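Local coordinates for protein ofchtiv-allosamidin (Ostrinia furnacalis, PDB 6JMB) that probably hydrolyses chitin as a group IV insect chitinase of glycoside hydrolase family 18, and is held here in complex with the inhibitor allosamidin, at residues I28-C33 against K70-N75; T34-A39 against P74-L79; G83-G88 against D124-N129; V190-M195 against L243-P248. All blocks are in the same frame, centred on the assembly; numbering follows the deposited sequence.

Interaction 1: residues I28-C33 against K70-N75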
# COMPACT_ATOMS: atom_id res chain seq x y z
N ILE A 28 2.46 4.46 -16.87
CA ILE A 28 2.64 5.33 -15.72
C ILE A 28 2.76 6.77 -16.19
O ILE A 28 3.51 7.06 -17.13
CB ILE A 28 3.90 4.92 -14.94
CG1 ILE A 28 3.74 3.50 -14.37
CG2 ILE A 28 4.20 5.93 -13.83
CD1 ILE A 28 4.99 2.95 -13.73
N ASP A 29 2.04 7.66 -15.52
CA ASP A 29 2.24 9.09 -15.71
C ASP A 29 3.22 9.54 -14.64
O ASP A 29 2.84 9.65 -13.46
CB ASP A 29 0.93 9.83 -15.56
CG ASP A 29 1.05 11.30 -15.94
OD1 ASP A 29 2.14 11.88 -15.75
OD2 ASP A 29 0.06 11.86 -16.44
N PRO A 30 4.48 9.83 -14.99
CA PRO A 30 5.48 10.14 -13.95
C PRO A 30 5.32 11.51 -13.32
O PRO A 30 6.06 11.82 -12.38
CB PRO A 30 6.80 10.03 -14.71
CG PRO A 30 6.44 10.41 -16.12
CD PRO A 30 5.04 9.89 -16.35
N PHE A 31 4.40 12.35 -13.81
CA PHE A 31 4.16 13.64 -13.18
C PHE A 31 3.04 13.61 -12.16
O PHE A 31 2.77 14.63 -11.53
CB PHE A 31 3.88 14.70 -14.25
CG PHE A 31 5.12 15.17 -14.96
CD1 PHE A 31 6.00 16.04 -14.33
CD2 PHE A 31 5.40 14.74 -16.24
CE1 PHE A 31 7.14 16.47 -14.98
CE2 PHE A 31 6.55 15.17 -16.90
CZ PHE A 31 7.41 16.04 -16.26
N LEU A 32 2.37 12.47 -11.98
CA LEU A 32 1.34 12.34 -10.97
C LEU A 32 1.86 11.74 -9.67
O LEU A 32 1.08 11.52 -8.74
CB LEU A 32 0.17 11.51 -11.50
CG LEU A 32 -0.67 12.19 -12.59
CD1 LEU A 32 -1.77 11.26 -13.09
CD2 LEU A 32 -1.25 13.50 -12.08
N CYS A 33 3.16 11.46 -9.61
CA CYS A 33 3.81 10.95 -8.41
C CYS A 33 5.07 11.76 -8.17
O CYS A 33 5.67 12.29 -9.11
CB CYS A 33 4.23 9.49 -8.63
SG CYS A 33 2.92 8.45 -9.29
N LYS A 70 12.51 8.90 -15.12
CA LYS A 70 13.17 10.15 -14.75
C LYS A 70 13.62 10.96 -15.97
O LYS A 70 13.89 12.15 -15.83
CB LYS A 70 14.35 9.87 -13.82
CG LYS A 70 13.92 9.37 -12.46
CD LYS A 70 15.11 9.14 -11.55
CE LYS A 70 15.84 7.85 -11.89
NZ LYS A 70 16.93 7.60 -10.91
N GLU A 71 13.68 10.34 -17.15
CA GLU A 71 13.97 11.10 -18.35
C GLU A 71 12.81 12.01 -18.72
O GLU A 71 13.03 13.06 -19.35
CB GLU A 71 14.31 10.16 -19.51
CG GLU A 71 15.70 9.56 -19.42
CD GLU A 71 15.83 8.27 -20.21
OE1 GLU A 71 16.63 7.40 -19.80
OE2 GLU A 71 15.15 8.14 -21.25
N LYS A 72 11.59 11.66 -18.34
CA LYS A 72 10.43 12.51 -18.58
C LYS A 72 10.22 13.50 -17.44
O LYS A 72 9.98 14.69 -17.68
CB LYS A 72 9.18 11.67 -18.81
CG LYS A 72 7.95 12.49 -19.22
CD LYS A 72 8.22 13.33 -20.47
CE LYS A 72 6.96 14.08 -20.91
NZ LYS A 72 7.21 14.96 -22.10
N ASN A 73 10.28 13.03 -16.20
CA ASN A 73 10.18 13.89 -15.01
C ASN A 73 11.49 13.80 -14.25
O ASN A 73 11.69 12.87 -13.44
CB ASN A 73 9.01 13.46 -14.13
CG ASN A 73 8.89 14.29 -12.87
OD1 ASN A 73 9.64 15.25 -12.67
ND2 ASN A 73 7.95 13.93 -12.01
N PRO A 74 12.42 14.75 -14.44
CA PRO A 74 13.73 14.63 -13.79
C PRO A 74 13.69 14.75 -12.28
O PRO A 74 14.66 14.34 -11.62
CB PRO A 74 14.55 15.78 -14.42
CG PRO A 74 13.75 16.24 -15.60
CD PRO A 74 12.32 15.94 -15.30
N ASN A 75 12.62 15.29 -11.71
CA ASN A 75 12.49 15.40 -10.26
C ASN A 75 11.94 14.14 -9.60
O ASN A 75 11.94 14.06 -8.37
CB ASN A 75 11.58 16.59 -9.90
CG ASN A 75 12.16 17.92 -10.35
OD1 ASN A 75 13.36 18.15 -10.26
ND2 ASN A 75 11.29 18.80 -10.83
O HOH W 1 6.60 14.92 -9.55

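Interaction 2: residues T34-A39 against P74-L79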
# COMPACT_ATOMS: atom_id res chain seq x y z
N THR A 34 5.48 11.86 -6.90
CA THR A 34 6.81 12.35 -6.58
C THR A 34 7.79 11.21 -6.34
O THR A 34 9.00 11.38 -6.58
CB THR A 34 6.80 13.25 -5.34
OG1 THR A 34 6.31 12.52 -4.21
CG2 THR A 34 5.91 14.46 -5.57
N HIS A 35 7.29 10.06 -5.90
CA HIS A 35 8.08 8.87 -5.66
C HIS A 35 7.33 7.71 -6.29
O HIS A 35 6.12 7.57 -6.09
CB HIS A 35 8.25 8.63 -4.16
CG HIS A 35 8.99 9.72 -3.46
ND1 HIS A 35 8.47 10.99 -3.30
CD2 HIS A 35 10.22 9.75 -2.90
CE1 HIS A 35 9.35 11.75 -2.66
NE2 HIS A 35 10.42 11.02 -2.41
N LEU A 36 8.03 6.92 -7.09
CA LEU A 36 7.45 5.76 -7.76
C LEU A 36 8.23 4.53 -7.32
O LEU A 36 9.46 4.54 -7.34
CB LEU A 36 7.48 5.92 -9.28
CG LEU A 36 6.15 6.42 -9.86
CD1 LEU A 36 6.34 7.14 -11.19
CD2 LEU A 36 5.20 5.24 -10.03
N VAL A 37 7.52 3.49 -6.89
CA VAL A 37 8.14 2.34 -6.22
C VAL A 37 7.85 1.07 -7.01
O VAL A 37 6.69 0.73 -7.25
CB VAL A 37 7.67 2.21 -4.77
CG1 VAL A 37 8.51 1.16 -4.06
CG2 VAL A 37 7.77 3.56 -4.05
N TYR A 38 8.92 0.36 -7.40
CA TYR A 38 8.83 -0.88 -8.16
C TYR A 38 8.62 -2.04 -7.20
O TYR A 38 9.53 -2.40 -6.44
CB TYR A 38 10.14 -1.06 -8.93
CG TYR A 38 10.16 -2.14 -10.00
CD1 TYR A 38 10.25 -3.50 -9.67
CD2 TYR A 38 10.14 -1.79 -11.34
CE1 TYR A 38 10.27 -4.47 -10.67
CE2 TYR A 38 10.17 -2.75 -12.34
CZ TYR A 38 10.24 -4.08 -12.00
OH TYR A 38 10.27 -5.02 -13.00
N ALA A 39 7.45 -2.66 -7.24
CA ALA A 39 7.15 -3.80 -6.37
C ALA A 39 7.12 -5.06 -7.22
O ALA A 39 6.44 -5.09 -8.25
CB ALA A 39 5.78 -3.60 -5.72
N PRO A 74 12.42 14.75 -14.44
CA PRO A 74 13.73 14.63 -13.79
C PRO A 74 13.69 14.75 -12.28
O PRO A 74 14.66 14.34 -11.62
CB PRO A 74 14.55 15.78 -14.42
CG PRO A 74 13.75 16.24 -15.60
CD PRO A 74 12.32 15.94 -15.30
N ASN A 75 12.62 15.29 -11.71
CA ASN A 75 12.49 15.40 -10.26
C ASN A 75 11.94 14.14 -9.60
O ASN A 75 11.94 14.06 -8.37
CB ASN A 75 11.58 16.59 -9.90
CG ASN A 75 12.16 17.92 -10.35
OD1 ASN A 75 13.36 18.15 -10.26
ND2 ASN A 75 11.29 18.80 -10.83
N LEU A 76 11.48 13.18 -10.39
CA LEU A 76 10.90 11.96 -9.84
C LEU A 76 11.96 11.13 -9.14
O LEU A 76 13.09 11.00 -9.61
CB LEU A 76 10.31 11.14 -10.99
CG LEU A 76 9.70 9.78 -10.65
CD1 LEU A 76 8.41 9.97 -9.85
CD2 LEU A 76 9.44 8.99 -11.92
N LYS A 77 11.59 10.56 -7.99
CA LYS A 77 12.42 9.58 -7.31
C LYS A 77 11.83 8.21 -7.57
O LYS A 77 10.61 8.02 -7.43
CB LYS A 77 12.47 9.87 -5.81
CG LYS A 77 13.09 11.22 -5.45
CD LYS A 77 14.52 11.32 -5.97
CE LYS A 77 15.22 12.56 -5.44
NZ LYS A 77 16.68 12.53 -5.75
N THR A 78 12.67 7.25 -7.97
CA THR A 78 12.23 5.90 -8.29
C THR A 78 12.93 4.92 -7.35
O THR A 78 14.15 4.75 -7.43
CB THR A 78 12.55 5.53 -9.74
OG1 THR A 78 13.96 5.64 -9.98
CG2 THR A 78 11.80 6.43 -10.71
N LEU A 79 12.16 4.25 -6.51
CA LEU A 79 12.65 3.30 -5.52
C LEU A 79 12.28 1.89 -5.92
O LEU A 79 11.34 1.66 -6.69
CB LEU A 79 12.06 3.59 -4.14
CG LEU A 79 12.11 5.02 -3.61
CD1 LEU A 79 11.63 5.04 -2.16
CD2 LEU A 79 13.51 5.60 -3.72
O HOH W 2 10.09 13.84 -6.46

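Interaction 3: residues G83-G88 against D124-N129. With AMI (allosamizoline), chain C; NAA (2-acetamido-2-deoxy-beta-D-allopyranose), chain B; NAA (2-acetamido-2-deoxy-beta-D-allopyranose), chain D.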
# COMPACT_ATOMS: atom_id res chain seq x y z
N GLY A 83 10.25 -7.22 -0.49
CA GLY A 83 9.32 -7.85 0.42
C GLY A 83 7.95 -8.01 -0.18
O GLY A 83 7.79 -8.56 -1.27
N GLY A 84 6.94 -7.54 0.54
CA GLY A 84 5.56 -7.73 0.13
C GLY A 84 4.93 -8.93 0.80
O GLY A 84 5.60 -9.81 1.33
N TRP A 85 3.59 -8.96 0.75
CA TRP A 85 2.83 -10.03 1.40
C TRP A 85 3.30 -11.42 0.96
O TRP A 85 3.54 -12.29 1.80
CB TRP A 85 1.34 -9.83 1.08
CG TRP A 85 0.46 -10.90 1.63
CD1 TRP A 85 -0.13 -11.92 0.93
CD2 TRP A 85 0.05 -11.05 2.99
NE1 TRP A 85 -0.87 -12.70 1.78
CE2 TRP A 85 -0.78 -12.18 3.05
CE3 TRP A 85 0.31 -10.33 4.16
CZ2 TRP A 85 -1.35 -12.62 4.24
CZ3 TRP A 85 -0.26 -10.77 5.34
CH2 TRP A 85 -1.09 -11.90 5.37
N SER A 86 3.44 -11.64 -0.34
CA SER A 86 3.77 -12.98 -0.82
C SER A 86 5.17 -13.42 -0.44
O SER A 86 5.46 -14.62 -0.48
CB SER A 86 3.61 -13.06 -2.34
OG SER A 86 2.29 -12.74 -2.74
N GLU A 87 6.06 -12.49 -0.09
CA GLU A 87 7.43 -12.84 0.28
C GLU A 87 7.53 -13.39 1.69
O GLU A 87 8.57 -13.97 2.04
CB GLU A 87 8.34 -11.61 0.12
CG GLU A 87 9.05 -11.53 -1.22
CD GLU A 87 10.25 -12.46 -1.26
OE1 GLU A 87 11.26 -12.18 -0.57
OE2 GLU A 87 10.16 -13.48 -1.98
N GLY A 88 6.51 -13.21 2.52
CA GLY A 88 6.54 -13.81 3.85
C GLY A 88 7.54 -13.15 4.78
O GLY A 88 8.12 -12.10 4.50
N ASP A 124 9.54 -3.56 2.78
CA ASP A 124 8.18 -4.00 3.07
C ASP A 124 8.20 -5.43 3.60
O ASP A 124 7.65 -6.35 2.98
CB ASP A 124 7.34 -3.89 1.79
CG ASP A 124 5.90 -4.33 1.97
OD1 ASP A 124 5.38 -4.28 3.10
OD2 ASP A 124 5.28 -4.73 0.97
N TRP A 125 8.87 -5.64 4.73
CA TRP A 125 8.88 -6.94 5.38
C TRP A 125 7.55 -7.14 6.09
O TRP A 125 7.19 -6.37 6.98
CB TRP A 125 10.04 -6.95 6.38
CG TRP A 125 10.15 -8.10 7.36
CD1 TRP A 125 9.35 -9.21 7.47
CD2 TRP A 125 11.15 -8.22 8.38
NE1 TRP A 125 9.80 -10.02 8.49
CE2 TRP A 125 10.89 -9.43 9.07
CE3 TRP A 125 12.23 -7.43 8.77
CZ2 TRP A 125 11.69 -9.86 10.14
CZ3 TRP A 125 13.02 -7.86 9.82
CH2 TRP A 125 12.74 -9.06 10.50
N GLU A 126 6.80 -8.17 5.69
CA GLU A 126 5.47 -8.42 6.24
C GLU A 126 5.46 -9.76 6.99
O GLU A 126 5.17 -10.80 6.40
CB GLU A 126 4.41 -8.36 5.12
CG GLU A 126 4.46 -7.02 4.38
CD GLU A 126 3.21 -6.67 3.59
OE1 GLU A 126 2.29 -7.50 3.49
OE2 GLU A 126 3.15 -5.54 3.08
N TYR A 127 5.77 -9.75 8.29
CA TYR A 127 6.13 -8.59 9.10
C TYR A 127 7.08 -9.10 10.18
O TYR A 127 7.05 -10.29 10.51
CB TYR A 127 4.91 -8.05 9.86
CG TYR A 127 3.77 -7.61 8.99
CD1 TYR A 127 3.72 -6.31 8.51
CD2 TYR A 127 2.74 -8.48 8.67
CE1 TYR A 127 2.68 -5.89 7.71
CE2 TYR A 127 1.69 -8.06 7.86
CZ TYR A 127 1.68 -6.76 7.40
OH TYR A 127 0.65 -6.32 6.61
N PRO A 128 7.88 -8.22 10.76
CA PRO A 128 8.68 -8.63 11.92
C PRO A 128 7.79 -9.24 12.99
O PRO A 128 6.71 -8.72 13.31
CB PRO A 128 9.30 -7.31 12.40
CG PRO A 128 9.36 -6.46 11.15
CD PRO A 128 8.12 -6.82 10.38
N ASN A 129 8.23 -10.39 13.52
CA ASN A 129 7.56 -11.03 14.65
C ASN A 129 6.13 -11.47 14.32
O ASN A 129 5.29 -11.60 15.21
CB ASN A 129 7.62 -10.15 15.91
CG ASN A 129 7.11 -10.85 17.15
OD1 ASN A 129 7.33 -12.05 17.34
ND2 ASN A 129 6.42 -10.10 18.00
C1 AMI C . 0.29 -4.14 0.48
C2 AMI C . 1.58 -5.06 0.41
C3 AMI C . 1.43 -5.79 -0.82
C4 AMI C . -0.14 -5.96 -0.99
C5 AMI C . -0.59 -4.61 -0.71
C6 AMI C . -2.13 -4.53 -0.37
C7 AMI C . 2.13 -2.92 0.27
C8 AMI C . 4.43 -1.84 0.26
C9 AMI C . 2.34 -0.38 0.08
N2 AMI C . 2.60 -4.23 0.41
N7 AMI C . 2.97 -1.72 0.21
O3 AMI C . 2.14 -7.03 -0.77
O4 AMI C . -0.57 -6.29 -2.31
O6 AMI C . -2.41 -5.43 0.68
O7 AMI C . 0.77 -2.81 0.22
C1 NAA B . -0.54 -7.66 -2.59
C2 NAA B . -1.44 -7.95 -3.78
C3 NAA B . -1.33 -9.34 -4.25
C4 NAA B . 0.11 -9.68 -4.58
C5 NAA B . 0.99 -9.41 -3.36
C6 NAA B . 2.44 -9.66 -3.61
C7 NAA B . -3.54 -6.48 -3.86
C8 NAA B . -4.93 -6.16 -3.29
N2 NAA B . -2.82 -7.64 -3.27
O3 NAA B . -1.84 -10.22 -3.20
O4 NAA B . 0.29 -11.07 -4.94
O5 NAA B . 0.85 -8.00 -3.00
O6 NAA B . 3.12 -9.45 -2.40
O7 NAA B . -3.07 -5.86 -4.73
C1 NAA D . -0.24 -11.35 -6.16
C2 NAA D . 0.63 -12.38 -6.87
C3 NAA D . -0.05 -12.89 -8.11
C4 NAA D . -1.42 -13.42 -7.86
C5 NAA D . -2.26 -12.36 -7.13
C6 NAA D . -3.56 -12.89 -6.64
C7 NAA D . 3.13 -11.87 -6.46
C8 NAA D . 4.42 -11.14 -6.88
N2 NAA D . 1.88 -11.69 -7.27
O3 NAA D . -0.22 -11.76 -8.99
O4 NAA D . -2.03 -13.64 -9.14
O5 NAA D . -1.59 -11.91 -5.89
O6 NAA D . -3.89 -12.07 -5.51
O7 NAA D . 3.11 -12.58 -5.47
O HOH W 3 7.60 -9.63 3.36

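Interaction 4: residues V190-M195 against L243-P248. With AMI (allosamizoline), chain C.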
# COMPACT_ATOMS: atom_id res chain seq x y z
N VAL A 190 2.55 4.29 5.97
CA VAL A 190 1.66 3.52 6.82
C VAL A 190 0.56 2.92 5.95
O VAL A 190 -0.14 3.64 5.23
CB VAL A 190 1.08 4.38 7.95
CG1 VAL A 190 0.27 3.52 8.90
CG2 VAL A 190 2.20 5.09 8.70
N MET A 191 0.41 1.60 6.01
CA MET A 191 -0.52 0.89 5.13
C MET A 191 -1.93 0.91 5.72
O MET A 191 -2.46 -0.09 6.21
CB MET A 191 -0.03 -0.53 4.86
CG MET A 191 1.25 -0.57 4.04
SD MET A 191 1.71 -2.24 3.53
CE MET A 191 2.38 -2.89 5.06
N THR A 192 -2.54 2.10 5.64
CA THR A 192 -3.87 2.36 6.20
C THR A 192 -4.99 1.86 5.28
O THR A 192 -5.81 2.61 4.76
CB THR A 192 -4.00 3.84 6.56
OG1 THR A 192 -3.30 4.65 5.60
CG2 THR A 192 -3.42 4.12 7.95
N TYR A 193 -4.99 0.54 5.10
CA TYR A 193 -5.99 -0.18 4.33
C TYR A 193 -5.87 -1.64 4.74
O TYR A 193 -5.11 -1.98 5.65
CB TYR A 193 -5.84 0.05 2.82
CG TYR A 193 -4.41 0.12 2.34
CD1 TYR A 193 -3.61 -1.01 2.30
CD2 TYR A 193 -3.85 1.33 1.95
CE1 TYR A 193 -2.29 -0.95 1.86
CE2 TYR A 193 -2.54 1.40 1.51
CZ TYR A 193 -1.77 0.26 1.48
OH TYR A 193 -0.47 0.33 1.05
N ASP A 194 -6.65 -2.51 4.09
CA ASP A 194 -6.79 -3.90 4.55
C ASP A 194 -7.27 -3.96 6.00
O ASP A 194 -6.97 -4.90 6.73
CB ASP A 194 -5.51 -4.71 4.37
CG ASP A 194 -4.99 -4.67 2.96
OD1 ASP A 194 -5.82 -4.76 2.02
OD2 ASP A 194 -3.76 -4.56 2.78
N MET A 195 -8.02 -2.93 6.40
CA MET A 195 -8.53 -2.89 7.77
C MET A 195 -9.51 -4.02 8.01
O MET A 195 -9.55 -4.60 9.11
CB MET A 195 -9.22 -1.54 7.99
CG MET A 195 -8.28 -0.36 7.89
SD MET A 195 -7.32 -0.20 9.40
CE MET A 195 -6.17 1.10 8.95
N LEU A 243 5.37 10.79 8.20
CA LEU A 243 4.22 9.90 8.14
C LEU A 243 3.51 10.13 6.81
O LEU A 243 2.94 11.19 6.58
CB LEU A 243 3.27 10.17 9.31
CG LEU A 243 2.30 9.03 9.68
CD1 LEU A 243 1.64 9.34 11.01
CD2 LEU A 243 1.22 8.77 8.63
N VAL A 244 3.55 9.12 5.95
CA VAL A 244 2.90 9.16 4.66
C VAL A 244 1.72 8.19 4.73
O VAL A 244 1.91 7.00 5.01
CB VAL A 244 3.87 8.80 3.52
CG1 VAL A 244 3.17 8.90 2.17
CG2 VAL A 244 5.09 9.72 3.56
N MET A 245 0.52 8.70 4.50
CA MET A 245 -0.69 7.95 4.78
C MET A 245 -1.11 7.13 3.56
O MET A 245 -1.33 7.69 2.48
CB MET A 245 -1.82 8.90 5.18
CG MET A 245 -3.00 8.18 5.78
SD MET A 245 -4.39 9.30 6.09
CE MET A 245 -5.20 9.25 4.49
N GLY A 246 -1.22 5.82 3.74
CA GLY A 246 -1.61 4.96 2.64
C GLY A 246 -3.08 5.06 2.31
O GLY A 246 -3.93 5.27 3.18
N VAL A 247 -3.38 4.93 1.01
CA VAL A 247 -4.76 4.80 0.52
C VAL A 247 -4.81 3.69 -0.52
O VAL A 247 -3.82 3.41 -1.21
CB VAL A 247 -5.27 6.12 -0.11
CG1 VAL A 247 -5.25 7.25 0.91
CG2 VAL A 247 -4.44 6.50 -1.35
N PRO A 248 -5.96 3.02 -0.63
CA PRO A 248 -6.08 1.91 -1.57
C PRO A 248 -6.74 2.30 -2.89
O PRO A 248 -7.72 3.04 -2.90
CB PRO A 248 -6.97 0.92 -0.81
CG PRO A 248 -7.92 1.84 -0.05
CD PRO A 248 -7.12 3.10 0.29
C1 AMI C . 0.29 -4.14 0.48
C2 AMI C . 1.58 -5.06 0.41
C3 AMI C . 1.43 -5.79 -0.82
C4 AMI C . -0.14 -5.96 -0.99
C5 AMI C . -0.59 -4.61 -0.71
C6 AMI C . -2.13 -4.53 -0.37
C7 AMI C . 2.13 -2.92 0.27
C8 AMI C . 4.43 -1.84 0.26
C9 AMI C . 2.34 -0.38 0.08
N2 AMI C . 2.60 -4.23 0.41
N7 AMI C . 2.97 -1.72 0.21
O3 AMI C . 2.14 -7.03 -0.77
O4 AMI C . -0.57 -6.29 -2.31
O6 AMI C . -2.41 -5.43 0.68
O7 AMI C . 0.77 -2.81 0.22
O HOH W 4 -6.66 5.04 3.61

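Interaction 1: residues I28-C33 against K70-N75
N73 reaches across to P30 with its side-chain amide. ND2 donates to the carbonyl O of P30 over 2.9 Å, and the N-H points almost straight at it (170°). P30 O lies in the amide plane of N73, but ND2 sits above the plane of the P30 carbonyl. A second bond from ND2 goes to a water, which in turn donates to C33 O. OD1 is used locally: it accepts from N75 N and closes an Asx turn. The amide is thus fixed at both ends.

F31 lies flat on this amide. The ring and amide planes are only 14° apart, and F31 CE1 is 3.5 Å from N73 CG. N73 CB adds a CH-pi contact over the same ring, 3.8 Å from its centroid. The extended first torsion of N73, with CG anti to the backbone N (chi1 178°), brings the amide to P30 and against the face of the F31 ring. The far rim of the ring meets K72: F31 CE2 is 3.8 Å from K72 CG, and the two side chains cross at about a right angle. K72 CG also touches P30 CG at 4.0 Å. The K72 chain then bends at chi2 and its end leads away.

D29 OD1 accepts from F31 N in a second Asx turn, which overlaps the type I turn from D29 to L32. C33 is tied by a disulfide to C8. Both loops precede adjacent parallel strands, 35-43 and 77-83. The contact therefore lies at the N-terminal end of the barrel strands of a family 18 TIM barrel.

Interaction 2: residues T34-A39 against P74-L79
H35 and K77 are paired across neighbouring parallel strands, and their side chains lie side by side on one face, pointing the same way. H35 can be followed outward. Its CB lies 4.1 Å from K77 O. At the ring, ND1 turns back to its own segment and shares a hydrogen bond with T34 OG1, 2.8 Å long and in the ring plane. That bond helps to set the rotation of the ring. CD2 is on the K77 side, 3.7 Å from K77 CB. NE2 reaches K77 CG at 4.1 Å. The ring of Y187 meets the imidazole edge to face. K77 bends at chi2 (-59°) beyond these carbons, and its end leads away from segment 34-39.

On the opposite face, with T78, L36 CD1 packs on L76 CD2 at 3.7 Å, beside I28 and F66. L79 and V37 share the face of H35, and V37 CG2 comes near L79 CB.

The backbones form a regular parallel ladder. K77 N donates to T34 O, L36 N to K77 O, L79 N to L36 O and Y38 N to L79 O. L36 N to K77 O is one of the short bonds, at 2.8 Å. A water bridges T34 O and N75 O where the ladder begins.

Four backbone bonds thus join these strands of the TIM barrel wall. Apolar packing adds to them through L36 on L76 and V37 near L79. The H35 and K77 end is polar, and K77 is exposed. There the T34 and N75 carbonyls take a water, and T34 OG1 pairs with H35 ND1.

Interaction 3: residues G83-G88 against D124-N129
G84, G88 and E126 gather on one water. It accepts from E126 N at 2.9 Å and donates to G88 O at 2.8 Å. G84 O is also within its donating reach, though more acceptors lie around this water than it has protons.

G84 N donates to D124 O in the one direct hydrogen bond between the segments, 2.8 Å long and nearly straight (171°). This ends the parallel pairing of two strands, and both chains then turn into the site.

D124 and E126 end the DxDxE signature of family 18 chitinases. D124 CG is anti to the backbone N (chi1 180°), which turns its carboxylate toward the allosamizoline. Its OD2 lies 2.8 Å from N2 of the inhibitor. E126 comes to the same nitrogen with OE2, at 3.0 Å. In this family the glutamate of the signature is the general acid, and the place of E126 is consistent with that.

The other oxygen, E126 OE1, sits at the edge of the W85 ring, in its plane and 3.5 Å from W85 CE3. The carboxylate is turned 67° from the indole. W85 CZ3 further touches Y127 CE2, and Y127 follows a cis peptide bond.

The 3-10 turn at 85-87 presents N-H groups to the inhibitor. W85 N donates to O3 of allosamizoline at 2.9 Å, and S86 N to O6 of the adjoining N-acetylallosamine at 3.0 Å. S86 OG donates to O7 of the third unit. R131 NH1 bonds both W85 O and E126 O, and its guanidinium makes a cation-pi contact with W85.

Both loops lie at the C-terminal ends of strands 77-83 and 120-124. They lead toward helices 90-97 and 138-154, and W125 packs on both.

Interaction 4: residues V190-M195 against L243-P248
T192 is the centre of the second of two successive inverse gamma turns, after M191, and its hydroxyl bonds the facing strand. T192 OG1 donates to G246 O over only 2.6 Å. A water adds a second link by donating to T192 O and G246 O. G246 O thus receives two bonds.

Before the turns a short parallel pairing remains. V190 N donates to V244 O, and G246 N to V190 O, both at 2.9 Å; the G246 bond is bent (132°). V190 CG2 packs on L243 CD2.

Beyond them Y193 swings its ring across the strand. Its CG lies between the backbone N and the carbonyl carbon (chi1 38°), which brings ring atom CD2 to 3.5 Å from V247 C, beside P248 N. Y193 CB meets P248 CB at 3.9 Å. The ring turns its edge to G246, which has no side chain there. Y193 OH donates a weak bond to O7 of allosamizoline. D194 OD2 accepts from O6 of the inhibitor at 2.6 Å, while D194 OD1 binds R252 and Y250. M191 SD lies 3.4 Å from the inhibitor C7.

The contact joins the end of strand 187-190 to strand 243-256. Helix 226-235 covers V190, T192 and M245. Strand 341-345 adjoins through M343, and helix 324-336 packs on M245 and V247.

From the N terminus, interactions 1 and 2 come first and cross, since the order is 28-33, 34-39, 70-75, 74-79; the last two share P74 and N75. The loops pair first, and the strands they lead into pair next. I28 touches L36, and K70 packs on L76 and T78. Strand 77-83 then passes into interaction 3, which closes the span from that strand through two helices to strand 120-124. Interaction 4 follows in series. It joins the end of strand 187-190 to strand 243-256 and closes the excursion that contains helix 226-235. M191 packs on E126, D124 and Y127, so interactions 3 and 4 meet beside allosamizoline. Interactions 1 and 3 lie apart, their nearest atoms about 17 Å from each other.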